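Local coordinates for protein phosphatidylinositide phosphatase SAC2 (PDB 4XUU) that serves as the dimerising, pleckstrin-homology-like hSac2 domain of an inositol 4-phosphatase that acts mainly on phosphatidylinositol 4-phosphate and probably functions in endocytic recycling, at residues L18-D23 with A57-Y62; Q72-S77 with Y113-R118; L103-K108 with K163-I168. One frame throughout, in Å; residues are numbered along the deposited sequence.

Interaction 1 (L18-D23 with A57-Y62)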
loop_
_atom_site.group_PDB
_atom_site.type_symbol
_atom_site.label_atom_id
_atom_site.label_comp_id
_atom_site.label_asym_id
_atom_site.label_seq_id
_atom_site.Cartn_x
_atom_site.Cartn_y
_atom_site.Cartn_z
ATOM N N LEU A 18 -8.989 -4.717 -33.339
ATOM C CA LEU A 18 -7.834 -5.329 -33.994
ATOM C C LEU A 18 -6.752 -5.729 -32.992
ATOM O O LEU A 18 -6.073 -6.740 -33.174
ATOM C CB LEU A 18 -7.245 -4.373 -35.036
ATOM C CG LEU A 18 -7.960 -4.241 -36.380
ATOM C CD1 LEU A 18 -7.702 -2.867 -36.987
ATOM C CD2 LEU A 18 -7.534 -5.349 -37.330
ATOM N N LEU A 19 -6.604 -4.927 -31.942
ATOM C CA LEU A 19 -5.542 -5.096 -30.949
ATOM C C LEU A 19 -5.523 -6.480 -30.294
ATOM O O LEU A 19 -4.454 -7.035 -30.041
ATOM C CB LEU A 19 -5.652 -4.006 -29.875
ATOM C CG LEU A 19 -4.444 -3.701 -28.981
ATOM C CD1 LEU A 19 -3.255 -3.232 -29.798
ATOM C CD2 LEU A 19 -4.808 -2.655 -27.942
ATOM N N LEU A 20 -6.709 -7.025 -30.030
ATOM C CA LEU A 20 -6.851 -8.287 -29.315
ATOM C C LEU A 20 -7.669 -9.297 -30.118
ATOM O O LEU A 20 -8.439 -8.904 -30.995
ATOM C CB LEU A 20 -7.523 -8.043 -27.961
ATOM C CG LEU A 20 -6.855 -7.065 -26.996
ATOM C CD1 LEU A 20 -7.783 -6.739 -25.847
ATOM C CD2 LEU A 20 -5.526 -7.607 -26.485
ATOM N N PRO A 21 -7.501 -10.605 -29.829
ATOM C CA PRO A 21 -8.354 -11.632 -30.428
ATOM C C PRO A 21 -9.841 -11.407 -30.145
ATOM O O PRO A 21 -10.191 -10.769 -29.150
ATOM C CB PRO A 21 -7.876 -12.915 -29.744
ATOM C CG PRO A 21 -6.450 -12.655 -29.437
ATOM C CD PRO A 21 -6.383 -11.202 -29.072
ATOM N N ASP A 22 -10.690 -11.932 -31.029
ATOM C CA ASP A 22 -12.153 -11.812 -30.943
ATOM C C ASP A 22 -12.716 -12.012 -29.539
ATOM O O ASP A 22 -13.550 -11.232 -29.081
ATOM C CB ASP A 22 -12.828 -12.812 -31.897
ATOM C CG ASP A 22 -12.839 -12.342 -33.344
ATOM O OD1 ASP A 22 -12.216 -11.305 -33.661
ATOM O OD2 ASP A 22 -13.483 -13.019 -34.176
ATOM N N ASP A 23 -12.252 -13.061 -28.867
ATOM C CA ASP A 23 -12.798 -13.474 -27.578
ATOM C C ASP A 23 -12.281 -12.677 -26.373
ATOM O O ASP A 23 -12.859 -12.752 -25.289
ATOM C CB ASP A 23 -12.565 -14.976 -27.365
ATOM C CG ASP A 23 -11.107 -15.387 -27.552
ATOM O OD1 ASP A 23 -10.272 -14.548 -27.959
ATOM O OD2 ASP A 23 -10.790 -16.567 -27.294
ATOM N N ALA A 57 -4.938 -12.866 -21.053
ATOM C CA ALA A 57 -3.533 -12.789 -21.435
ATOM C C ALA A 57 -2.939 -11.421 -21.151
ATOM O O ALA A 57 -3.658 -10.431 -21.017
ATOM C CB ALA A 57 -3.377 -13.124 -22.910
ATOM N N TYR A 58 -1.617 -11.370 -21.049
ATOM C CA TYR A 58 -0.916 -10.097 -21.042
ATOM C C TYR A 58 0.064 -10.060 -22.205
ATOM O O TYR A 58 0.501 -11.110 -22.692
ATOM C CB TYR A 58 -0.239 -9.819 -19.693
ATOM C CG TYR A 58 0.923 -10.719 -19.344
ATOM C CD1 TYR A 58 0.716 -12.062 -19.012
ATOM C CD2 TYR A 58 2.229 -10.223 -19.324
ATOM C CE1 TYR A 58 1.781 -12.894 -18.681
ATOM C CE2 TYR A 58 3.303 -11.042 -18.990
ATOM C CZ TYR A 58 3.069 -12.380 -18.673
ATOM O OH TYR A 58 4.116 -13.206 -18.350
ATOM N N TYR A 59 0.370 -8.849 -22.662
ATOM C CA TYR A 59 1.162 -8.633 -23.866
ATOM C C TYR A 59 2.347 -7.745 -23.539
ATOM O O TYR A 59 2.181 -6.683 -22.926
ATOM C CB TYR A 59 0.305 -7.972 -24.950
ATOM C CG TYR A 59 -0.886 -8.801 -25.379
ATOM C CD1 TYR A 59 -2.024 -8.908 -24.571
ATOM C CD2 TYR A 59 -0.875 -9.478 -26.588
ATOM C CE1 TYR A 59 -3.110 -9.680 -24.959
ATOM C CE2 TYR A 59 -1.957 -10.238 -26.993
ATOM C CZ TYR A 59 -3.069 -10.344 -26.178
ATOM O OH TYR A 59 -4.131 -11.115 -26.594
ATOM N N VAL A 60 3.539 -8.185 -23.935
ATOM C CA VAL A 60 4.753 -7.410 -23.707
ATOM C C VAL A 60 5.443 -7.100 -25.029
ATOM O O VAL A 60 5.807 -8.008 -25.781
ATOM C CB VAL A 60 5.736 -8.123 -22.748
ATOM C CG1 VAL A 60 6.873 -7.190 -22.371
ATOM C CG2 VAL A 60 5.020 -8.617 -21.491
ATOM N N ALA A 61 5.612 -5.809 -25.300
ATOM C CA ALA A 61 6.251 -5.345 -26.522
ATOM C C ALA A 61 7.430 -4.434 -26.205
ATOM O O ALA A 61 7.264 -3.405 -25.548
ATOM C CB ALA A 61 5.245 -4.626 -27.404
ATOM N N TYR A 62 8.618 -4.825 -26.660
ATOM C CA TYR A 62 9.815 -3.994 -26.530
ATOM C C TYR A 62 10.006 -3.147 -27.788
ATOM O O TYR A 62 9.849 -3.641 -28.905
ATOM C CB TYR A 62 11.059 -4.855 -26.277
ATOM C CG TYR A 62 11.125 -5.496 -24.904
ATOM C CD1 TYR A 62 10.311 -6.582 -24.581
ATOM C CD2 TYR A 62 12.012 -5.027 -23.930
ATOM C CE1 TYR A 62 10.369 -7.178 -23.328
ATOM C CE2 TYR A 62 12.081 -5.620 -22.667
ATOM C CZ TYR A 62 11.252 -6.695 -22.376
ATOM O OH TYR A 62 11.293 -7.299 -21.141
#

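Interaction 2 (Q72-S77 with Y113-R118)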
loop_
_atom_site.group_PDB
_atom_site.type_symbol
_atom_site.label_atom_id
_atom_site.label_comp_id
_atom_site.label_asym_id
_atom_site.label_seq_id
_atom_site.Cartn_x
_atom_site.Cartn_y
_atom_site.Cartn_z
ATOM N N GLN A 72 10.453 -6.781 -30.266
ATOM C CA GLN A 72 10.030 -8.049 -29.727
ATOM C C GLN A 72 8.584 -7.989 -29.335
ATOM O O GLN A 72 8.133 -6.996 -28.890
ATOM C CB GLN A 72 10.873 -8.346 -28.519
ATOM C CG GLN A 72 10.628 -9.649 -27.920
ATOM C CD GLN A 72 11.505 -9.872 -26.749
ATOM O OE1 GLN A 72 11.076 -10.341 -25.724
ATOM N NE2 GLN A 72 12.742 -9.522 -26.888
ATOM N N TYR A 73 7.871 -9.082 -29.466
ATOM C CA TYR A 73 6.452 -9.124 -29.122
ATOM C C TYR A 73 6.062 -10.491 -28.571
ATOM O O TYR A 73 6.416 -11.518 -29.135
ATOM C CB TYR A 73 5.601 -8.777 -30.349
ATOM C CG TYR A 73 4.111 -8.938 -30.155
ATOM C CD1 TYR A 73 3.488 -10.170 -30.374
ATOM C CD2 TYR A 73 3.319 -7.859 -29.770
ATOM C CE1 TYR A 73 2.120 -10.326 -30.203
ATOM C CE2 TYR A 73 1.943 -8.004 -29.596
ATOM C CZ TYR A 73 1.354 -9.241 -29.814
ATOM O OH TYR A 73 -0.002 -9.392 -29.652
ATOM N N GLN A 74 5.323 -10.492 -27.467
ATOM C CA GLN A 74 4.895 -11.725 -26.820
ATOM C C GLN A 74 3.463 -11.615 -26.317
ATOM O O GLN A 74 3.132 -10.687 -25.585
ATOM C CB GLN A 74 5.802 -12.056 -25.631
ATOM C CG GLN A 74 7.219 -12.522 -25.975
ATOM C CD GLN A 74 8.020 -12.886 -24.736
ATOM O OE1 GLN A 74 7.981 -12.181 -23.736
ATOM N NE2 GLN A 74 8.745 -13.990 -24.797
ATOM N N ARG A 75 2.613 -12.552 -26.724
ATOM C CA ARG A 75 1.351 -12.766 -26.033
ATOM C C ARG A 75 1.581 -13.910 -25.071
ATOM O O ARG A 75 2.114 -14.958 -25.448
ATOM C CB ARG A 75 0.213 -13.110 -26.990
ATOM C CG ARG A 75 -1.126 -13.319 -26.282
ATOM C CD ARG A 75 -2.180 -13.875 -27.219
ATOM N NE ARG A 75 -3.405 -14.242 -26.512
ATOM C CZ ARG A 75 -3.609 -15.408 -25.899
ATOM N NH1 ARG A 75 -2.668 -16.344 -25.889
ATOM N NH2 ARG A 75 -4.760 -15.634 -25.287
ATOM N N LEU A 76 1.192 -13.699 -23.824
ATOM C CA LEU A 76 1.437 -14.675 -22.778
ATOM C C LEU A 76 0.149 -14.912 -22.015
ATOM O O LEU A 76 -0.449 -13.973 -21.477
ATOM C CB LEU A 76 2.541 -14.174 -21.840
ATOM C CG LEU A 76 3.937 -13.966 -22.449
ATOM C CD1 LEU A 76 4.721 -12.868 -21.740
ATOM C CD2 LEU A 76 4.718 -15.280 -22.470
ATOM N N SER A 77 -0.288 -16.167 -21.990
ATOM C CA SER A 77 -1.474 -16.550 -21.241
ATOM C C SER A 77 -1.256 -16.252 -19.766
ATOM O O SER A 77 -0.133 -16.375 -19.263
ATOM C CB SER A 77 -1.772 -18.033 -21.438
ATOM O OG SER A 77 -2.920 -18.418 -20.701
ATOM N N TYR A 113 12.216 -17.631 -16.941
ATOM C CA TYR A 113 11.926 -16.540 -17.864
ATOM C C TYR A 113 11.243 -15.404 -17.113
ATOM O O TYR A 113 10.255 -15.630 -16.398
ATOM C CB TYR A 113 11.003 -17.011 -18.990
ATOM C CG TYR A 113 11.581 -18.060 -19.907
ATOM C CD1 TYR A 113 12.307 -17.701 -21.044
ATOM C CD2 TYR A 113 11.380 -19.416 -19.655
ATOM C CE1 TYR A 113 12.829 -18.668 -21.899
ATOM C CE2 TYR A 113 11.899 -20.386 -20.502
ATOM C CZ TYR A 113 12.621 -20.005 -21.618
ATOM O OH TYR A 113 13.134 -20.971 -22.452
ATOM N N PHE A 114 11.759 -14.187 -17.274
ATOM C CA PHE A 114 11.153 -13.022 -16.625
ATOM C C PHE A 114 11.398 -11.689 -17.319
ATOM O O PHE A 114 12.435 -11.472 -17.944
ATOM C CB PHE A 114 11.522 -12.936 -15.129
ATOM C CG PHE A 114 12.999 -13.011 -14.841
ATOM C CD1 PHE A 114 13.800 -11.875 -14.922
ATOM C CD2 PHE A 114 13.581 -14.214 -14.445
ATOM C CE1 PHE A 114 15.168 -11.940 -14.634
ATOM C CE2 PHE A 114 14.946 -14.290 -14.155
ATOM C CZ PHE A 114 15.741 -13.152 -14.249
ATOM N N HIS A 115 10.411 -10.810 -17.199
ATOM C CA HIS A 115 10.515 -9.434 -17.651
ATOM C C HIS A 115 10.734 -8.559 -16.436
ATOM O O HIS A 115 10.049 -8.714 -15.430
ATOM C CB HIS A 115 9.232 -9.003 -18.349
ATOM C CG HIS A 115 8.889 -9.832 -19.543
ATOM N ND1 HIS A 115 9.608 -9.774 -20.718
ATOM C CD2 HIS A 115 7.902 -10.736 -19.748
ATOM C CE1 HIS A 115 9.081 -10.608 -21.594
ATOM N NE2 HIS A 115 8.041 -11.200 -21.033
ATOM N N THR A 116 11.691 -7.644 -16.525
ATOM C CA THR A 116 11.955 -6.727 -15.424
ATOM C C THR A 116 11.704 -5.300 -15.885
ATOM O O THR A 116 12.440 -4.760 -16.719
ATOM C CB THR A 116 13.374 -6.894 -14.864
ATOM O OG1 THR A 116 13.646 -8.289 -14.669
ATOM C CG2 THR A 116 13.510 -6.172 -13.533
ATOM N N LEU A 117 10.650 -4.703 -15.334
ATOM C CA LEU A 117 10.135 -3.439 -15.833
ATOM C C LEU A 117 10.066 -2.379 -14.744
ATOM O O LEU A 117 9.961 -2.700 -13.562
ATOM C CB LEU A 117 8.750 -3.654 -16.457
ATOM C CG LEU A 117 8.626 -4.826 -17.439
ATOM C CD1 LEU A 117 7.167 -5.137 -17.760
ATOM C CD2 LEU A 117 9.432 -4.583 -18.717
ATOM N N ARG A 118 10.137 -1.116 -15.149
ATOM C CA ARG A 118 9.935 -0.007 -14.224
ATOM C C ARG A 118 9.132 1.100 -14.888
ATOM O O ARG A 118 8.934 1.096 -16.106
ATOM C CB ARG A 118 11.267 0.530 -13.672
ATOM C CG ARG A 118 12.153 1.248 -14.681
ATOM C CD ARG A 118 13.156 2.127 -13.966
ATOM N NE ARG A 118 14.175 2.661 -14.870
ATOM C CZ ARG A 118 14.222 3.919 -15.305
ATOM N NH1 ARG A 118 13.310 4.805 -14.922
ATOM N NH2 ARG A 118 15.190 4.291 -16.131
#

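Interaction 3 (L103-K108 with K163-I168)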
loop_
_atom_site.group_PDB
_atom_site.type_symbol
_atom_site.label_atom_id
_atom_site.label_comp_id
_atom_site.label_asym_id
_atom_site.label_seq_id
_atom_site.Cartn_x
_atom_site.Cartn_y
_atom_site.Cartn_z
ATOM N N LEU A 103 8.215 -9.995 -13.662
ATOM C CA LEU A 103 7.137 -10.907 -14.031
ATOM C C LEU A 103 7.712 -12.245 -14.472
ATOM O O LEU A 103 8.258 -12.359 -15.571
ATOM C CB LEU A 103 6.295 -10.313 -15.171
ATOM C CG LEU A 103 5.769 -8.874 -15.075
ATOM C CD1 LEU A 103 5.144 -8.443 -16.392
ATOM C CD2 LEU A 103 4.772 -8.723 -13.948
ATOM N N HIS A 104 7.593 -13.252 -13.611
ATOM C CA HIS A 104 8.106 -14.590 -13.905
ATOM C C HIS A 104 7.063 -15.393 -14.675
ATOM O O HIS A 104 5.943 -15.579 -14.206
ATOM C CB HIS A 104 8.482 -15.324 -12.614
ATOM C CG HIS A 104 9.565 -14.654 -11.826
ATOM N ND1 HIS A 104 10.875 -15.086 -11.843
ATOM C CD2 HIS A 104 9.532 -13.588 -10.992
ATOM C CE1 HIS A 104 11.603 -14.311 -11.058
ATOM N NE2 HIS A 104 10.811 -13.396 -10.527
ATOM N N TYR A 105 7.433 -15.866 -15.860
ATOM C CA TYR A 105 6.510 -16.645 -16.677
ATOM C C TYR A 105 7.065 -18.004 -17.095
ATOM O O TYR A 105 8.283 -18.197 -17.205
ATOM C CB TYR A 105 6.022 -15.838 -17.888
ATOM C CG TYR A 105 7.047 -15.570 -18.975
ATOM C CD1 TYR A 105 7.862 -14.438 -18.931
ATOM C CD2 TYR A 105 7.176 -16.433 -20.065
ATOM C CE1 TYR A 105 8.795 -14.180 -19.935
ATOM C CE2 TYR A 105 8.103 -16.187 -21.076
ATOM C CZ TYR A 105 8.907 -15.058 -21.005
ATOM O OH TYR A 105 9.825 -14.813 -21.998
ATOM N N ARG A 106 6.151 -18.945 -17.312
ATOM C CA ARG A 106 6.502 -20.284 -17.746
ATOM C C ARG A 106 6.402 -20.353 -19.267
ATOM O O ARG A 106 5.416 -19.899 -19.856
ATOM C CB ARG A 106 5.589 -21.313 -17.081
ATOM C CG ARG A 106 6.060 -22.746 -17.234
ATOM C CD ARG A 106 5.268 -23.686 -16.343
ATOM N NE ARG A 106 5.762 -23.694 -14.967
ATOM C CZ ARG A 106 6.555 -24.635 -14.457
ATOM N NH1 ARG A 106 6.955 -25.658 -15.203
ATOM N NH2 ARG A 106 6.950 -24.556 -13.192
ATOM N N TYR A 107 7.436 -20.909 -19.890
ATOM C CA TYR A 107 7.527 -20.983 -21.342
ATOM C C TYR A 107 8.009 -22.365 -21.769
ATOM O O TYR A 107 9.063 -22.827 -21.323
ATOM C CB TYR A 107 8.460 -19.888 -21.873
ATOM C CG TYR A 107 8.643 -19.898 -23.372
ATOM C CD1 TYR A 107 7.596 -19.548 -24.226
ATOM C CD2 TYR A 107 9.866 -20.256 -23.940
ATOM C CE1 TYR A 107 7.762 -19.559 -25.609
ATOM C CE2 TYR A 107 10.042 -20.267 -25.321
ATOM C CZ TYR A 107 8.987 -19.917 -26.150
ATOM O OH TYR A 107 9.153 -19.925 -27.517
ATOM N N LYS A 108 7.229 -23.013 -22.634
ATOM C CA LYS A 108 7.453 -24.409 -23.015
ATOM C C LYS A 108 7.602 -25.283 -21.766
ATOM O O LYS A 108 8.463 -26.164 -21.706
ATOM C CB LYS A 108 8.677 -24.558 -23.938
ATOM C CG LYS A 108 8.755 -23.568 -25.102
ATOM C CD LYS A 108 7.733 -23.852 -26.192
ATOM C CE LYS A 108 8.075 -23.083 -27.453
ATOM N NZ LYS A 108 7.146 -23.396 -28.566
ATOM N N LYS A 163 16.412 -16.048 -19.010
ATOM C CA LYS A 163 16.611 -16.831 -20.227
ATOM C C LYS A 163 16.141 -15.985 -21.410
ATOM O O LYS A 163 15.190 -15.214 -21.267
ATOM C CB LYS A 163 15.813 -18.134 -20.176
ATOM C CG LYS A 163 16.318 -19.168 -19.192
ATOM C CD LYS A 163 15.581 -20.487 -19.381
ATOM C CE LYS A 163 16.163 -21.594 -18.513
ATOM N NZ LYS A 163 15.812 -21.427 -17.076
ATOM N N PRO A 164 16.804 -16.112 -22.576
ATOM C CA PRO A 164 16.416 -15.293 -23.730
ATOM C C PRO A 164 14.928 -15.411 -24.066
ATOM O O PRO A 164 14.390 -16.519 -24.117
ATOM C CB PRO A 164 17.279 -15.853 -24.875
ATOM C CG PRO A 164 17.835 -17.144 -24.368
ATOM C CD PRO A 164 17.947 -16.986 -22.893
ATOM N N HIS A 165 14.274 -14.268 -24.264
ATOM C CA HIS A 165 12.864 -14.246 -24.639
ATOM C C HIS A 165 12.703 -14.580 -26.114
ATOM O O HIS A 165 13.522 -14.189 -26.947
ATOM C CB HIS A 165 12.235 -12.876 -24.378
ATOM C CG HIS A 165 12.419 -12.369 -22.983
ATOM N ND1 HIS A 165 11.762 -12.910 -21.900
ATOM C CD2 HIS A 165 13.165 -11.348 -22.499
ATOM C CE1 HIS A 165 12.106 -12.254 -20.807
ATOM N NE2 HIS A 165 12.957 -11.301 -21.143
ATOM N N GLU A 166 11.634 -15.295 -26.430
ATOM C CA GLU A 166 11.303 -15.604 -27.811
ATOM C C GLU A 166 9.950 -15.003 -28.158
ATOM O O GLU A 166 9.080 -14.885 -27.297
ATOM C CB GLU A 166 11.307 -17.115 -28.033
ATOM C CG GLU A 166 12.706 -17.695 -28.168
ATOM C CD GLU A 166 12.729 -19.209 -28.100
ATOM O OE1 GLU A 166 12.508 -19.759 -26.999
ATOM O OE2 GLU A 166 12.982 -19.848 -29.143
ATOM N N ASP A 167 9.785 -14.603 -29.416
ATOM C CA ASP A 167 8.520 -14.046 -29.880
ATOM C C ASP A 167 7.428 -15.107 -29.825
ATOM O O ASP A 167 7.653 -16.259 -30.202
ATOM C CB ASP A 167 8.661 -13.475 -31.294
ATOM C CG ASP A 167 9.475 -12.186 -31.333
ATOM O OD1 ASP A 167 9.284 -11.329 -30.445
ATOM O OD2 ASP A 167 10.302 -12.027 -32.258
ATOM N N ILE A 168 6.257 -14.718 -29.330
ATOM C CA ILE A 168 5.129 -15.641 -29.203
ATOM C C ILE A 168 3.786 -14.970 -29.501
ATOM O O ILE A 168 3.458 -13.922 -28.946
ATOM C CB ILE A 168 5.129 -16.408 -27.839
ATOM C CG1 ILE A 168 3.755 -16.998 -27.523
ATOM C CG2 ILE A 168 5.582 -15.529 -26.706
ATOM C CD1 ILE A 168 3.746 -17.925 -26.316
#

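Interaction 1 (L18-D23 with A57-Y62)
Leu20 and Tyr59 meet with the same first torsion: each holds CG beside its own backbone N, opposite the carbonyl carbon (chi1 -58° and -61°). In Tyr59 this carries the ring out from the strand to the chain that leaves the helix. In Leu20, CD1 continues the extended chain (chi2 169°) and the other methyl, CD2, is turned to the ring, 3.5 Å from Tyr59 CE1. The methyl group approaches the ring at a slant. Pro21 and Tyr59 approach each other from opposite directions, and Pro21 CD is 3.3 Å from Tyr59 OH. Only these three side chains make the contact, which is almost wholly apolar and small, burying 108 Å². The phenol oxygen finds its polar partner just beyond, in a hydrogen bond with Glu24, and also has a weak one with Arg75; the ring is thus held at its far end as well as by the carbons beside it. Leu20 and Pro21 follow directly on helix 4-19, whose Leu18 and Leu19 pack on Tyr15 and Leu12 of the second subunit. Strand 57-63 runs between strands 48-54 and 70-77, and Tyr59 touches Leu52 of the one and Tyr73 of the other.

Interaction 2 (Q72-S77 with Y113-R118)
Inside the pleckstrin-homology-like fold of the hSac2 domain, His115 of strand 110-119 meets Gln74 and Leu76 of strand 70-77 across the concave side of the strongly bent sheet. Three strands separate the two along the sheet, so the partners are not neighbours in it: the nearest CA atoms, of Gln74 and His115, are 11.0 Å apart, and side chains alone span the gap. His115 supplies the flat group, and both partners come to the edge of its ring. Gln74 has its CG beside the backbone N (chi1 -71°) and is extended beyond it, which delivers the amide to the imidazole. The amide plane stands almost perpendicular to the ring, at 88°, while OE1 itself lies in the ring plane, 2.9 Å from His115 NE2. Leu76 comes from the direction opposite to His115, and its CD1 methyl is 3.8 Å from the same NE2. The imidazole edge is therefore met by one polar and one apolar group, and all three residues are buried. Tyr62 OH hydrogen-bonds ND1 of the ring, and the ring of His165 stacks on His115. On the other side of the amide, Gln74 NE2 hydrogen-bonds the backbone oxygen of Glu166 and the hydroxyl of Tyr105. These two bonds are consistent with the modelled amide rotation, NE2 toward the oxygen acceptors and OE1 toward the histidine. The Tyr62 bond and the stack with His165 probably help hold the imidazole in its orientation. In this buried setting ND1 of the imidazole and NE2 of the amide thus have partners on strands 57-63 and 99-107 and in the C-terminal tail, while Leu76 supplies hydrocarbon at the ring edge.

Interaction 3 (L103-K108 with K163-I168)
Two tyrosine hydroxyls of strand 99-107 reach the C-terminal tail by hydrogen bonds of unequal strength. Tyr105 OH and His165 ND1 lie 2.7 Å apart, and either could be the donor; the nitrogen meets the phenol at its edge, in the ring plane. Tyr105 has its CG between the backbone N and the carbonyl carbon (chi1 70°), and although its CB does not face the tail, the end of the side chain does. The second bond, from Tyr107 OH to Glu166 OE1, is weak at 3.4 Å. Here OE1 sits at the edge of the phenol, beside CE2 as well as the hydroxyl, with the carboxylate plane turned 71° from the ring, and Glu166 CB also packs near the hydroxyl, 3.6 Å from Tyr107 OH. The segment 163-168 has no regular secondary structure; in this PH-like fold it links strand 99-107 with the outermost strand 70-77, where the backbone of Ile168 hydrogen-bonds Tyr73 and Arg75. Among the aromatic groups, the rings of Tyr105 and His165 meet rim to rim with planes 22° apart, and Tyr107 packs edge-to-face with Tyr113. Apolar contact with the tail comes from Ile168, whose CD1 methyl is 4.4 Å from Tyr107 CE1 at the ring edge; the next residue along the strand's own chain, Lys108, lays its CG over one face of Tyr107, towards the rim.

How the interactions relate
Interactions 1 and 2 are buried, whereas interaction 3 lies at the surface and buries the most area between its segments. Interaction 1 is nearly all hydrocarbon on ring, at the exit from the helix that packs against a second subunit; interaction 2 places polar groups deep inside, and interaction 3 relies on hydroxyls bonded to a tail. All three involve one sheet. Strands 57-63 and 70-77 are neighbours in it and join interactions 1 and 2, while strands 99-107 and 110-119 do the same for interactions 2 and 3. The latter two centres are about 7 Å apart, and residues 163-168 touch both strand 99-107 and strand 70-77.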